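Local coordinates for protein AgaA (Rhizobium radiobacter, PDB 6HLX) that binds the opine agropinic acid as the periplasmic substrate-binding protein of an ABC transporter, and so serves opine import into the bacterium, at residues A[452-457]-A[471-476]; A[24-29]-A[132-137]. One frame throughout, in Å; residues are numbered along the deposited sequence.

Interaction 1 of 2, residues A[452-457]-A[471-476]; sequences REQNYA and FLTFQS. With G9Z (agropinic acid), chain E.
Thr-473, in the 3-10 segment 471-476, meets Gln-454 at about a right angle: its OG1 comes 3.4 Å from Gln-454 CG, and CG2 packs on the same carbon. With chi1 at -177°, OG1 lies anti to the backbone N and bonds to Asn-467; it also receives a hydrogen from a bridging water, at 3.0 Å from the water O. That water accepts from Gln-454 NE2 and bonds Tyr-456 OH, tying both segments together.

Phe-474 is next. Its CB starts away from 452-457, yet the ring swings back and turns its edge to two polar groups. Gln-454 CD sits 3.8 Å from Phe-474 CE1, with amide and ring planes 87° apart, and Arg-452 NH2 lies near the ring plane, 3.6 Å from Phe-474 CZ. The same CZ reaches 3.4 Å from O of agropinic acid.

Ser-476 finishes the walk, its CB against Tyr-456 OH at 3.4 Å while its OG bonds back to Thr-473 O.

The chemistry is that of a carboxylate pocket. Arg-452 gives NH2 to agropinic acid O at 2.7 Å, nearly straight at 167°, and NH1 to OXT. Arg-452 NH2 also donates to Gln-454 OE1 at 2.8 Å, joined by a longer, more bent bond from NE, both in the guanidinium plane; this is consistent with Gln-454 acting as a second shell that steadies the ligand-binding arginine.

Interaction 2 of 2, residues A[24-29]-A[132-137]; sequences SGRTVK and ALPESV
Arg-26 and Lys-29, one turn apart on helix 23-32, converge on Glu-135 in a buried salt-bridge network. The helix is joined in this way to the loop 132-137, which links helices 127-131 and 141-146 of this family 5 solute-binding protein.

The ionic part comes first. Arg-26 presents its guanidinium side-on, NE and NH2 each taking one carboxylate oxygen. NH2 donates to Glu-135 OE1 at 2.8 Å and 165°, with the oxygen almost exactly in the guanidinium plane. NE donates to Glu-135 OE2 at 3.2 Å, and its further bond to OE1 is weak. Both oxygens are met on their syn sides, but the two flat groups are turned 35° against each other and both nitrogens lie out of the carboxylate plane, NH2 more than NE. The bend in the glutamate chain at chi2 (63°) turns the carboxylate toward the Arg-26 guanidinium. Lys-29 NZ also bonds to Thr-17 O and Val-19 O, while Arg-26 NH1 has a second acid in Glu-382. With two cations around it, Glu-135 is probably held firmly as the carboxylate.

Van der Waals contact accompanies the charges. Pro-134 lays its ring obliquely against the arginine, CG lying 3.8 Å from Arg-26 NE, and Leu-133 CD2 reaches Arg-26 NH2 at 4.2 Å.

Glu-135 OE2 is the shared atom: Lys-29 NZ, 2.8 Å from this OE2, meets it on the anti side, from the face of the carboxylate plane opposite Arg-26 NE.

Both contacts are buried near the centre of the molecule, their centres 14 Å apart, and neither is a surface contact. Interaction 1 lines the agropinic acid pocket itself, with a polar joint bridged by one water behind an arginine that binds the ligand. Interaction 2 stands one step back: the side chain of Arg-26 lies about 5 Å from the ligand, and its bonds across that contact are to a protein carboxylate. Thus one arginine faces the ligand's acid and the other an internal one. The two meet through the 3-10 segment 471-476, where Gln-475 NE2 packs 3.7 Å from Pro-134 CD. That segment also packs on helix 23-32, Phe-474 touching Thr-23 and Gln-475 touching Leu-30.

Interaction 1 of 2, residues A[452-457]-A[471-476]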
ATOM      1  N   ARG A 452       6.043  11.630  -4.808  1.00 21.82           N
ATOM      2  CA  ARG A 452       7.466  11.256  -4.749  1.00 22.04           C
ATOM      3  C   ARG A 452       7.823  10.223  -5.817  1.00 25.24           C
ATOM      4  O   ARG A 452       6.949   9.493  -6.296  1.00 24.15           O
ATOM      5  CB  ARG A 452       7.838  10.704  -3.353  1.00 25.19           C
ATOM      6  CG  ARG A 452       7.223   9.335  -3.047  1.00 28.02           C
ATOM      7  CD  ARG A 452       7.630   8.805  -1.675  1.00 27.74           C
ATOM      8  NE  ARG A 452       7.648   7.340  -1.651  1.00 25.51           N
ATOM      9  CZ  ARG A 452       7.167   6.596  -0.658  1.00 27.10           C
ATOM     10  NH1 ARG A 452       6.602   7.170   0.400  1.00 24.24           N
ATOM     11  NH2 ARG A 452       7.272   5.276  -0.701  1.00 21.48           N
ATOM     12  N   GLU A 453       9.122  10.094  -6.114  1.00 22.31           N
ATOM     13  CA  GLU A 453       9.593   9.012  -6.989  1.00 22.36           C
ATOM     14  C   GLU A 453       9.714   7.747  -6.120  1.00 25.91           C
ATOM     15  O   GLU A 453      10.070   7.828  -4.934  1.00 26.90           O
ATOM     16  CB  GLU A 453      10.980   9.333  -7.555  1.00 24.35           C
ATOM     17  CG  GLU A 453      10.956  10.489  -8.542  1.00 31.31           C
ATOM     18  CD  GLU A 453      12.235  10.634  -9.337  1.00 43.74           C
ATOM     19  OE1 GLU A 453      12.329  11.600 -10.127  1.00 36.80           O
ATOM     20  OE2 GLU A 453      13.145   9.789  -9.173  1.00 34.37           O
ATOM     21  N   GLN A 454       9.437   6.587  -6.710  1.00 21.44           N
ATOM     22  CA  GLN A 454       9.535   5.296  -6.024  1.00 19.38           C
ATOM     23  C   GLN A 454      10.289   4.417  -7.004  1.00 23.75           C
ATOM     24  O   GLN A 454       9.740   4.010  -8.032  1.00 25.03           O
ATOM     25  CB  GLN A 454       8.136   4.742  -5.708  1.00 20.18           C
ATOM     26  CG  GLN A 454       8.180   3.384  -4.972  1.00 23.72           C
ATOM     27  CD  GLN A 454       8.721   3.489  -3.554  1.00 25.14           C
ATOM     28  OE1 GLN A 454       8.719   4.555  -2.944  1.00 25.05           O
ATOM     29  NE2 GLN A 454       9.180   2.379  -2.998  1.00 27.15           N
ATOM     30  N   ASN A 455      11.584   4.216  -6.744  1.00 19.48           N
ATOM     31  CA  ASN A 455      12.427   3.549  -7.721  1.00 18.83           C
ATOM     32  C   ASN A 455      13.004   2.243  -7.213  1.00 22.90           C
ATOM     33  O   ASN A 455      13.235   2.083  -6.008  1.00 21.63           O
ATOM     34  CB  ASN A 455      13.586   4.499  -8.094  1.00 21.92           C
ATOM     35  CG  ASN A 455      13.104   5.841  -8.630  1.00 29.47           C
ATOM     36  OD1 ASN A 455      12.126   5.914  -9.367  1.00 29.66           O
ATOM     37  ND2 ASN A 455      13.745   6.925  -8.262  1.00 23.65           N
ATOM     38  N   TYR A 456      13.218   1.313  -8.155  1.00 20.07           N
ATOM     39  CA  TYR A 456      13.954   0.063  -7.952  1.00 20.19           C
ATOM     40  C   TYR A 456      15.259   0.222  -8.717  1.00 22.35           C
ATOM     41  O   TYR A 456      15.377   1.073  -9.618  1.00 22.44           O
ATOM     42  CB  TYR A 456      13.222  -1.152  -8.571  1.00 20.06           C
ATOM     43  CG  TYR A 456      12.038  -1.603  -7.749  1.00 20.24           C
ATOM     44  CD1 TYR A 456      10.794  -0.986  -7.886  1.00 22.57           C
ATOM     45  CD2 TYR A 456      12.169  -2.609  -6.792  1.00 20.54           C
ATOM     46  CE1 TYR A 456       9.699  -1.391  -7.127  1.00 22.08           C
ATOM     47  CE2 TYR A 456      11.082  -3.015  -6.016  1.00 19.78           C
ATOM     48  CZ  TYR A 456       9.850  -2.394  -6.186  1.00 24.26           C
ATOM     49  OH  TYR A 456       8.766  -2.729  -5.414  1.00 23.06           O
ATOM     50  N   ALA A 457      16.223  -0.640  -8.408  1.00 19.50           N
ATOM     51  CA  ALA A 457      17.444  -0.676  -9.192  1.00 19.10           C
ATOM     52  C   ALA A 457      17.817  -2.119  -9.402  1.00 23.52           C
ATOM     53  O   ALA A 457      17.575  -2.956  -8.524  1.00 21.95           O
ATOM     54  CB  ALA A 457      18.563   0.068  -8.499  1.00 20.14           C
ATOM     55  N   PHE A 471      -0.015   3.932  -8.894  1.00 18.28           N
ATOM     56  CA  PHE A 471      -0.365   3.390  -7.570  1.00 18.64           C
ATOM     57  C   PHE A 471      -0.023   1.910  -7.369  1.00 20.53           C
ATOM     58  O   PHE A 471      -0.149   1.410  -6.245  1.00 20.23           O
ATOM     59  CB  PHE A 471      -1.874   3.609  -7.306  1.00 19.97           C
ATOM     60  CG  PHE A 471      -2.296   4.982  -6.849  1.00 19.95           C
ATOM     61  CD1 PHE A 471      -1.349   5.945  -6.490  1.00 20.14           C
ATOM     62  CD2 PHE A 471      -3.647   5.325  -6.787  1.00 21.22           C
ATOM     63  CE1 PHE A 471      -1.755   7.209  -6.020  1.00 22.05           C
ATOM     64  CE2 PHE A 471      -4.047   6.592  -6.334  1.00 23.21           C
ATOM     65  CZ  PHE A 471      -3.102   7.516  -5.940  1.00 21.56           C
ATOM     66  N   LEU A 472       0.373   1.192  -8.428  1.00 18.41           N
ATOM     67  CA  LEU A 472       0.689  -0.240  -8.291  1.00 18.84           C
ATOM     68  C   LEU A 472       2.136  -0.504  -7.912  1.00 20.69           C
ATOM     69  O   LEU A 472       2.530  -1.676  -7.789  1.00 19.94           O
ATOM     70  CB  LEU A 472       0.353  -1.000  -9.591  1.00 19.04           C
ATOM     71  CG  LEU A 472      -1.119  -1.032  -9.942  1.00 23.28           C
ATOM     72  CD1 LEU A 472      -1.318  -1.663 -11.264  1.00 22.50           C
ATOM     73  CD2 LEU A 472      -1.909  -1.779  -8.879  1.00 23.67           C
ATOM     74  N   THR A 473       2.949   0.560  -7.705  1.00 17.26           N
ATOM     75  CA  THR A 473       4.383   0.336  -7.429  1.00 17.47           C
ATOM     76  C   THR A 473       4.652  -0.591  -6.231  1.00 19.49           C
ATOM     77  O   THR A 473       5.575  -1.414  -6.312  1.00 19.31           O
ATOM     78  CB  THR A 473       5.170   1.652  -7.320  1.00 20.25           C
ATOM     79  OG1 THR A 473       6.569   1.360  -7.131  1.00 19.31           O
ATOM     80  CG2 THR A 473       4.665   2.562  -6.189  1.00 18.69           C
ATOM     81  N   PHE A 474       3.859  -0.507  -5.153  1.00 17.75           N
ATOM     82  CA  PHE A 474       4.103  -1.372  -3.982  1.00 16.77           C
ATOM     83  C   PHE A 474       3.791  -2.867  -4.237  1.00 21.45           C
ATOM     84  O   PHE A 474       4.111  -3.709  -3.388  1.00 20.45           O
ATOM     85  CB  PHE A 474       3.367  -0.869  -2.738  1.00 18.64           C
ATOM     86  CG  PHE A 474       3.799   0.472  -2.179  1.00 19.08           C
ATOM     87  CD1 PHE A 474       5.013   1.053  -2.553  1.00 20.64           C
ATOM     88  CD2 PHE A 474       3.019   1.131  -1.229  1.00 20.89           C
ATOM     89  CE1 PHE A 474       5.429   2.272  -1.997  1.00 21.78           C
ATOM     90  CE2 PHE A 474       3.424   2.369  -0.697  1.00 21.96           C
ATOM     91  CZ  PHE A 474       4.621   2.928  -1.084  1.00 20.20           C
ATOM     92  N   GLN A 475       3.128  -3.170  -5.382  1.00 18.38           N
ATOM     93  CA  GLN A 475       2.806  -4.553  -5.772  1.00 18.11           C
ATOM     94  C   GLN A 475       3.802  -5.090  -6.794  1.00 21.34           C
ATOM     95  O   GLN A 475       3.584  -6.178  -7.341  1.00 20.97           O
ATOM     96  CB  GLN A 475       1.381  -4.647  -6.339  1.00 19.51           C
ATOM     97  CG  GLN A 475       0.325  -4.274  -5.295  1.00 21.89           C
ATOM     98  CD  GLN A 475      -1.054  -4.643  -5.766  1.00 26.07           C
ATOM     99  OE1 GLN A 475      -1.206  -5.427  -6.692  1.00 26.87           O
ATOM    100  NE2 GLN A 475      -2.073  -4.078  -5.131  1.00 24.33           N
ATOM    101  N   SER A 476       4.888  -4.350  -7.065  1.00 19.28           N
ATOM    102  CA  SER A 476       5.889  -4.742  -8.077  1.00 18.05           C
ATOM    103  C   SER A 476       6.487  -6.132  -7.862  1.00 21.37           C
ATOM    104  O   SER A 476       6.931  -6.762  -8.841  1.00 20.81           O
ATOM    105  CB  SER A 476       7.004  -3.706  -8.187  1.00 19.27           C
ATOM    106  OG  SER A 476       6.500  -2.449  -8.612  1.00 20.97           O
TER
HETATM  107  OAM G9Z E 604       6.153  -0.001   3.876  1.00 19.83           O
HETATM  108  CAB G9Z E 604       6.574   1.164   3.901  1.00 20.73           C
HETATM  109  CAC G9Z E 604       7.871   1.498   4.343  1.00 21.35           C
HETATM  110  CB  G9Z E 604       7.993   3.045   4.193  1.00 20.86           C
HETATM  111  CA  G9Z E 604       6.599   3.517   3.814  1.00 19.50           C
HETATM  112  C   G9Z E 604       6.635   4.352   2.653  1.00 21.29           C
HETATM  113  O   G9Z E 604       6.627   3.810   1.514  1.00 20.70           O
HETATM  114  N   G9Z E 604       5.820   2.248   3.640  1.00 18.24           N
HETATM  115  CAG G9Z E 604       4.399   2.188   3.121  1.00 18.29           C
HETATM  116  CAH G9Z E 604       3.410   2.518   4.241  1.00 20.27           C
HETATM  117  OAP G9Z E 604       3.661   3.868   4.628  1.00 20.84           O
HETATM  118  CAI G9Z E 604       1.950   2.366   3.804  1.00 20.24           C
HETATM  119  OAQ G9Z E 604       1.814   1.149   3.027  1.00 19.16           O
HETATM  120  CAJ G9Z E 604       0.989   2.239   5.034  1.00 19.85           C
HETATM  121  OAR G9Z E 604      -0.366   2.093   4.571  1.00 20.34           O
HETATM  122  CAK G9Z E 604       1.076   3.362   6.095  1.00 19.14           C
HETATM  123  OAT G9Z E 604       0.356   2.963   7.278  1.00 20.09           O
HETATM  124  CAL G9Z E 604       0.590   4.720   5.565  1.00 19.08           C
HETATM  125  OAS G9Z E 604       0.822   5.747   6.554  1.00 20.39           O
HETATM  126  OXT G9Z E 604       6.708   5.599   2.825  1.00 20.87           O
HETATM  127  O   HOH W   1       7.876   0.017  -4.784  1.00 21.99           O

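Interaction 2 of 2, residues A[24-29]-A[132-137]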
ATOM      1  N   SER A  24       7.756  -4.275   2.296  1.00 18.04           N
ATOM      2  CA  SER A  24       8.684  -5.425   2.400  1.00 18.24           C
ATOM      3  C   SER A  24       7.926  -6.758   2.497  1.00 21.45           C
ATOM      4  O   SER A  24       8.180  -7.668   1.699  1.00 20.59           O
ATOM      5  CB  SER A  24       9.648  -5.247   3.574  1.00 20.55           C
ATOM      6  OG  SER A  24      10.439  -4.086   3.368  1.00 22.41           O
ATOM      7  N   GLY A  25       6.979  -6.840   3.444  1.00 20.24           N
ATOM      8  CA  GLY A  25       6.156  -8.031   3.625  1.00 19.54           C
ATOM      9  C   GLY A  25       5.338  -8.326   2.375  1.00 20.45           C
ATOM     10  O   GLY A  25       5.261  -9.474   1.940  1.00 20.11           O
ATOM     11  N   ARG A  26       4.752  -7.281   1.749  1.00 17.93           N
ATOM     12  CA  ARG A  26       3.966  -7.464   0.522  1.00 17.30           C
ATOM     13  C   ARG A  26       4.804  -8.076  -0.604  1.00 20.41           C
ATOM     14  O   ARG A  26       4.318  -8.955  -1.309  1.00 20.57           O
ATOM     15  CB  ARG A  26       3.391  -6.133   0.046  1.00 18.61           C
ATOM     16  CG  ARG A  26       2.233  -5.708   0.921  1.00 21.46           C
ATOM     17  CD  ARG A  26       1.751  -4.343   0.519  1.00 23.11           C
ATOM     18  NE  ARG A  26       0.293  -4.308   0.616  1.00 25.13           N
ATOM     19  CZ  ARG A  26      -0.454  -3.261   0.291  1.00 30.54           C
ATOM     20  NH1 ARG A  26       0.116  -2.117  -0.079  1.00 21.40           N
ATOM     21  NH2 ARG A  26      -1.778  -3.345   0.337  1.00 20.78           N
ATOM     22  N   THR A  27       6.064  -7.595  -0.783  1.00 18.43           N
ATOM     23  CA  THR A  27       6.940  -8.084  -1.864  1.00 18.30           C
ATOM     24  C   THR A  27       7.165  -9.606  -1.732  1.00 19.70           C
ATOM     25  O   THR A  27       7.086 -10.311  -2.726  1.00 20.29           O
ATOM     26  CB  THR A  27       8.280  -7.300  -1.857  1.00 21.75           C
ATOM     27  OG1 THR A  27       7.973  -5.906  -2.021  1.00 19.62           O
ATOM     28  CG2 THR A  27       9.260  -7.782  -2.954  1.00 19.47           C
ATOM     29  N   VAL A  28       7.382 -10.105  -0.487  1.00 17.82           N
ATOM     30  CA  VAL A  28       7.568 -11.536  -0.260  1.00 18.64           C
ATOM     31  C   VAL A  28       6.226 -12.268  -0.488  1.00 21.05           C
ATOM     32  O   VAL A  28       6.183 -13.290  -1.176  1.00 19.89           O
ATOM     33  CB  VAL A  28       8.189 -11.848   1.126  1.00 20.78           C
ATOM     34  CG1 VAL A  28       8.350 -13.360   1.322  1.00 20.45           C
ATOM     35  CG2 VAL A  28       9.543 -11.136   1.297  1.00 19.83           C
ATOM     36  N   LYS A  29       5.135 -11.723   0.053  1.00 18.05           N
ATOM     37  CA  LYS A  29       3.808 -12.362  -0.126  1.00 17.20           C
ATOM     38  C   LYS A  29       3.447 -12.521  -1.603  1.00 19.92           C
ATOM     39  O   LYS A  29       2.862 -13.532  -1.977  1.00 20.40           O
ATOM     40  CB  LYS A  29       2.695 -11.538   0.538  1.00 18.61           C
ATOM     41  CG  LYS A  29       2.677 -11.721   2.051  1.00 19.11           C
ATOM     42  CD  LYS A  29       1.375 -11.236   2.719  1.00 20.51           C
ATOM     43  CE  LYS A  29       1.112  -9.746   2.481  1.00 21.62           C
ATOM     44  NZ  LYS A  29       0.032  -9.227   3.379  1.00 21.18           N
ATOM     45  N   ALA A 132      -7.912  -8.098  -5.556  1.00 20.17           N
ATOM     46  CA  ALA A 132      -6.546  -8.152  -6.086  1.00 20.17           C
ATOM     47  C   ALA A 132      -5.545  -7.676  -5.024  1.00 21.18           C
ATOM     48  O   ALA A 132      -4.352  -7.688  -5.288  1.00 20.00           O
ATOM     49  CB  ALA A 132      -6.425  -7.291  -7.344  1.00 20.83           C
ATOM     50  N   LEU A 133      -5.995  -7.222  -3.840  1.00 18.90           N
ATOM     51  CA  LEU A 133      -5.016  -6.772  -2.833  1.00 18.62           C
ATOM     52  C   LEU A 133      -4.042  -7.895  -2.490  1.00 21.05           C
ATOM     53  O   LEU A 133      -4.476  -9.043  -2.368  1.00 20.11           O
ATOM     54  CB  LEU A 133      -5.713  -6.355  -1.517  1.00 19.04           C
ATOM     55  CG  LEU A 133      -6.466  -5.031  -1.520  1.00 23.22           C
ATOM     56  CD1 LEU A 133      -7.406  -4.995  -0.344  1.00 24.84           C
ATOM     57  CD2 LEU A 133      -5.499  -3.823  -1.451  1.00 23.57           C
ATOM     58  N   PRO A 134      -2.775  -7.582  -2.129  1.00 18.71           N
ATOM     59  CA  PRO A 134      -1.863  -8.653  -1.661  1.00 18.15           C
ATOM     60  C   PRO A 134      -2.446  -9.319  -0.393  1.00 20.59           C
ATOM     61  O   PRO A 134      -2.126 -10.473  -0.083  1.00 21.15           O
ATOM     62  CB  PRO A 134      -0.586  -7.875  -1.302  1.00 20.04           C
ATOM     63  CG  PRO A 134      -0.629  -6.637  -2.267  1.00 22.50           C
ATOM     64  CD  PRO A 134      -2.096  -6.263  -2.200  1.00 19.70           C
ATOM     65  N   GLU A 135      -3.321  -8.580   0.341  1.00 18.20           N
ATOM     66  CA  GLU A 135      -3.920  -9.103   1.582  1.00 17.98           C
ATOM     67  C   GLU A 135      -5.173  -9.966   1.324  1.00 19.35           C
ATOM     68  O   GLU A 135      -5.722 -10.539   2.281  1.00 19.02           O
ATOM     69  CB  GLU A 135      -4.219  -7.938   2.579  1.00 19.35           C
ATOM     70  CG  GLU A 135      -2.950  -7.280   3.142  1.00 19.17           C
ATOM     71  CD  GLU A 135      -2.036  -6.597   2.130  1.00 26.51           C
ATOM     72  OE1 GLU A 135      -2.552  -5.876   1.243  1.00 22.41           O
ATOM     73  OE2 GLU A 135      -0.800  -6.797   2.208  1.00 23.11           O
ATOM     74  N   SER A 136      -5.642 -10.035   0.057  1.00 17.80           N
ATOM     75  CA  SER A 136      -6.846 -10.812  -0.326  1.00 17.69           C
ATOM     76  C   SER A 136      -6.473 -12.178  -0.975  1.00 20.19           C
ATOM     77  O   SER A 136      -7.325 -12.871  -1.542  1.00 19.36           O
ATOM     78  CB  SER A 136      -7.737  -9.999  -1.277  1.00 18.80           C
ATOM     79  OG  SER A 136      -8.182  -8.820  -0.620  1.00 20.91           O
ATOM     80  N   VAL A 137      -5.204 -12.590  -0.837  1.00 18.49           N
ATOM     81  CA  VAL A 137      -4.725 -13.855  -1.413  1.00 17.32           C
ATOM     82  C   VAL A 137      -5.393 -15.029  -0.720  1.00 22.11           C
ATOM     83  O   VAL A 137      -5.860 -14.885   0.415  1.00 21.04           O
ATOM     84  CB  VAL A 137      -3.179 -13.955  -1.391  1.00 19.52           C
ATOM     85  CG1 VAL A 137      -2.568 -12.879  -2.301  1.00 19.07           C
ATOM     86  CG2 VAL A 137      -2.645 -13.833   0.031  1.00 19.63           C
TER